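Pyrsv_gp04 (Pyrobaculum spherical virus, PDB 2VXZ) is of unknown function but probably acts as a DNA-binding transcriptional regulator of the virus. Local coordinates at residues G52-V57 against A63-S68. Residues are numbered along the deposited sequence; the frame is centred on the assembly and turned at random.
Sequences GRVTRV and ALVCLS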
ATOM      1  N   GLY A  52      -1.350  -8.517  19.873  1.00 22.15           N
ATOM      2  CA  GLY A  52      -2.118  -7.275  19.775  1.00 22.47           C
ATOM      3  C   GLY A  52      -1.331  -6.064  19.275  1.00 22.68           C
ATOM      4  O   GLY A  52      -1.855  -4.947  19.279  1.00 22.08           O
ATOM      5  N   ARG A  53      -0.101  -6.284  18.813  1.00 23.06           N
ATOM      6  CA  ARG A  53       0.815  -5.184  18.436  1.00 23.64           C
ATOM      7  C   ARG A  53       0.653  -4.689  17.004  1.00 24.02           C
ATOM      8  O   ARG A  53       1.056  -3.568  16.689  1.00 24.08           O
ATOM      9  CB  ARG A  53       2.275  -5.606  18.624  1.00 24.00           C
ATOM     10  CG  ARG A  53       2.669  -6.007  20.040  1.00 26.46           C
ATOM     11  CD  ARG A  53       2.469  -4.882  21.057  1.00 30.95           C
ATOM     12  NE  ARG A  53       3.229  -3.659  20.769  1.00 33.55           N
ATOM     13  CZ  ARG A  53       4.434  -3.357  21.269  1.00 34.54           C
ATOM     14  NH1 ARG A  53       5.077  -4.196  22.071  1.00 36.49           N
ATOM     15  NH2 ARG A  53       5.010  -2.200  20.956  1.00 34.04           N
ATOM     16  N   VAL A  54       0.099  -5.520  16.132  1.00 24.16           N
ATOM     17  CA  VAL A  54      -0.213  -5.089  14.776  1.00 24.37           C
ATOM     18  C   VAL A  54      -1.581  -5.588  14.367  1.00 25.54           C
ATOM     19  O   VAL A  54      -2.152  -6.484  15.009  1.00 24.82           O
ATOM     20  CB  VAL A  54       0.812  -5.595  13.733  1.00 24.68           C
ATOM     21  CG1 VAL A  54       2.217  -5.150  14.082  1.00 24.80           C
ATOM     22  CG2 VAL A  54       0.725  -7.124  13.592  1.00 22.87           C
ATOM     23  N   THR A  55      -2.093  -4.994  13.293  1.00 26.80           N
ATOM     24  CA  THR A  55      -3.317  -5.427  12.644  1.00 28.80           C
ATOM     25  C   THR A  55      -3.012  -5.659  11.170  1.00 29.09           C
ATOM     26  O   THR A  55      -2.258  -4.897  10.571  1.00 28.90           O
ATOM     27  CB  THR A  55      -4.424  -4.337  12.721  1.00 28.81           C
ATOM     28  OG1 THR A  55      -4.533  -3.843  14.061  1.00 31.92           O
ATOM     29  CG2 THR A  55      -5.753  -4.909  12.280  1.00 29.46           C
ATOM     30  N   ARG A  56      -3.603  -6.696  10.586  1.00 30.02           N
ATOM     31  CA  ARG A  56      -3.486  -6.931   9.148  1.00 30.68           C
ATOM     32  C   ARG A  56      -4.762  -6.476   8.487  1.00 31.03           C
ATOM     33  O   ARG A  56      -5.837  -6.928   8.851  1.00 30.69           O
ATOM     34  CB  ARG A  56      -3.273  -8.412   8.841  1.00 30.98           C
ATOM     35  CG  ARG A  56      -1.954  -8.955   9.318  1.00 31.69           C
ATOM     36  CD  ARG A  56      -1.837 -10.443   9.014  1.00 32.76           C
ATOM     37  NE  ARG A  56      -1.480 -10.684   7.618  1.00 32.64           N
ATOM     38  CZ  ARG A  56      -2.266 -11.238   6.695  1.00 34.84           C
ATOM     39  NH1 ARG A  56      -3.501 -11.629   6.971  1.00 35.56           N
ATOM     40  NH2 ARG A  56      -1.799 -11.396   5.465  1.00 35.27           N
ATOM     41  N   VAL A  57      -4.638  -5.574   7.523  1.00 31.70           N
ATOM     42  CA  VAL A  57      -5.777  -5.076   6.786  1.00 32.45           C
ATOM     43  C   VAL A  57      -5.654  -5.491   5.334  1.00 32.90           C
ATOM     44  O   VAL A  57      -4.658  -5.190   4.669  1.00 33.25           O
ATOM     45  CB  VAL A  57      -5.877  -3.549   6.901  1.00 32.58           C
ATOM     46  CG1 VAL A  57      -7.080  -3.031   6.125  1.00 33.02           C
ATOM     47  CG2 VAL A  57      -5.973  -3.155   8.362  1.00 32.03           C
ATOM     48  N   ALA A  63      -1.814  -7.546   1.808  1.00 34.53           N
ATOM     49  CA  ALA A  63      -2.218  -7.249   3.174  1.00 33.25           C
ATOM     50  C   ALA A  63      -1.351  -6.105   3.684  1.00 31.41           C
ATOM     51  O   ALA A  63      -0.140  -6.108   3.499  1.00 32.34           O
ATOM     52  CB  ALA A  63      -2.067  -8.477   4.053  1.00 33.57           C
ATOM     53  N   LEU A  64      -1.973  -5.105   4.294  1.00 29.59           N
ATOM     54  CA  LEU A  64      -1.207  -4.044   4.936  1.00 27.47           C
ATOM     55  C   LEU A  64      -1.038  -4.378   6.402  1.00 26.54           C
ATOM     56  O   LEU A  64      -2.015  -4.745   7.071  1.00 26.82           O
ATOM     57  CB  LEU A  64      -1.891  -2.683   4.779  1.00 28.05           C
ATOM     58  CG  LEU A  64      -1.732  -2.030   3.407  1.00 27.54           C
ATOM     59  CD1 LEU A  64      -2.772  -0.950   3.206  1.00 27.74           C
ATOM     60  CD2 LEU A  64      -0.346  -1.465   3.221  1.00 27.33           C
ATOM     61  N   VAL A  65       0.195  -4.256   6.892  1.00 24.45           N
ATOM     62  CA  VAL A  65       0.509  -4.458   8.312  1.00 24.30           C
ATOM     63  C   VAL A  65       0.571  -3.094   8.979  1.00 23.53           C
ATOM     64  O   VAL A  65       1.332  -2.230   8.545  1.00 22.35           O
ATOM     65  CB  VAL A  65       1.836  -5.204   8.490  1.00 23.50           C
ATOM     66  CG1 VAL A  65       2.126  -5.477   9.978  1.00 23.48           C
ATOM     67  CG2 VAL A  65       1.803  -6.482   7.697  1.00 23.88           C
ATOM     68  N   CYS A  66      -0.244  -2.912  10.022  1.00 23.75           N
ATOM     69  CA  CYS A  66      -0.428  -1.614  10.665  0.50 23.62           C
ATOM     70  C   CYS A  66      -0.321  -1.752  12.190  1.00 24.02           C
ATOM     71  O   CYS A  66      -0.730  -2.772  12.745  1.00 24.30           O
ATOM     72  CB  CYS A  66      -1.812  -1.049  10.299  0.50 23.63           C
ATOM     73  SG  CYS A  66      -2.417  -1.418   8.610  0.50 20.31           S
ATOM     74  N   LEU A  67       0.188  -0.721  12.863  1.00 23.97           N
ATOM     75  CA  LEU A  67       0.230  -0.711  14.333  1.00 24.32           C
ATOM     76  C   LEU A  67      -1.163  -0.532  14.941  1.00 24.21           C
ATOM     77  O   LEU A  67      -1.401  -0.899  16.088  1.00 24.71           O
ATOM     78  CB  LEU A  67       1.132   0.411  14.856  1.00 24.03           C
ATOM     79  CG  LEU A  67       2.612   0.362  14.477  1.00 25.25           C
ATOM     80  CD1 LEU A  67       3.314   1.593  15.047  1.00 24.95           C
ATOM     81  CD2 LEU A  67       3.265  -0.939  14.962  1.00 24.33           C
ATOM     82  N   SER A  68      -2.072   0.056  14.176  1.00 24.59           N
ATOM     83  CA  SER A  68      -3.431   0.299  14.633  1.00 24.63           C
ATOM     84  C   SER A  68      -4.315   0.624  13.443  1.00 25.23           C
ATOM     85  O   SER A  68      -3.814   0.940  12.360  1.00 23.76           O
ATOM     86  CB  SER A  68      -3.458   1.474  15.604  1.00 25.09           C
ATOM     87  OG  SER A  68      -3.134   2.683  14.947  1.00 24.73           O
TER
HETATM   88  O   HOH W   1      -1.494  -2.229  18.882  1.00 30.18           O
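Thr55 and Cys66 form an antiparallel hydrogen-bonded pair, Thr55 N giving its hydrogen to Cys66 O at 2.7 Å and Cys66 N returning one to Thr55 O. Val57 and Leu64 form a second such pair, in which Val57 N meets Leu64 O almost straight (172° at the hydrogen). Between them Arg56 faces Val65 as a non-hydrogen-bonded pair. Beta-branched valine and threonine suit these extended backbones. On the face carrying Val57 and Cys66, Val57 CG2 rests against SG in one of the two conformers of Cys66. A disulfide between Cys66 and Cys24 ties strand 62-66 to the chain near strand 25-26. On the face carrying Val65, Val54, just before the strand, sets CB 4.0 Å from Val65 CG1, and Leu20 and helix 38-50 close over this apolar pair. Arg56, its chain bent at chi3 (79°), brings one guanidinium face over Ala63, with NH2 3.3 Å from CB; the small methyl fits beneath the flat group. At the open end of the hairpin, one water donates to both Gly52 O and Leu67 O. Gly52, at positive phi, closes helix 38-50 in a Schellman motif, while Ser68 OG caps helix 69-89 through Gln71 N. Helix 38-50 leading into this hairpin is consistent with the recognition helix and wing of a winged helix-turn-helix domain.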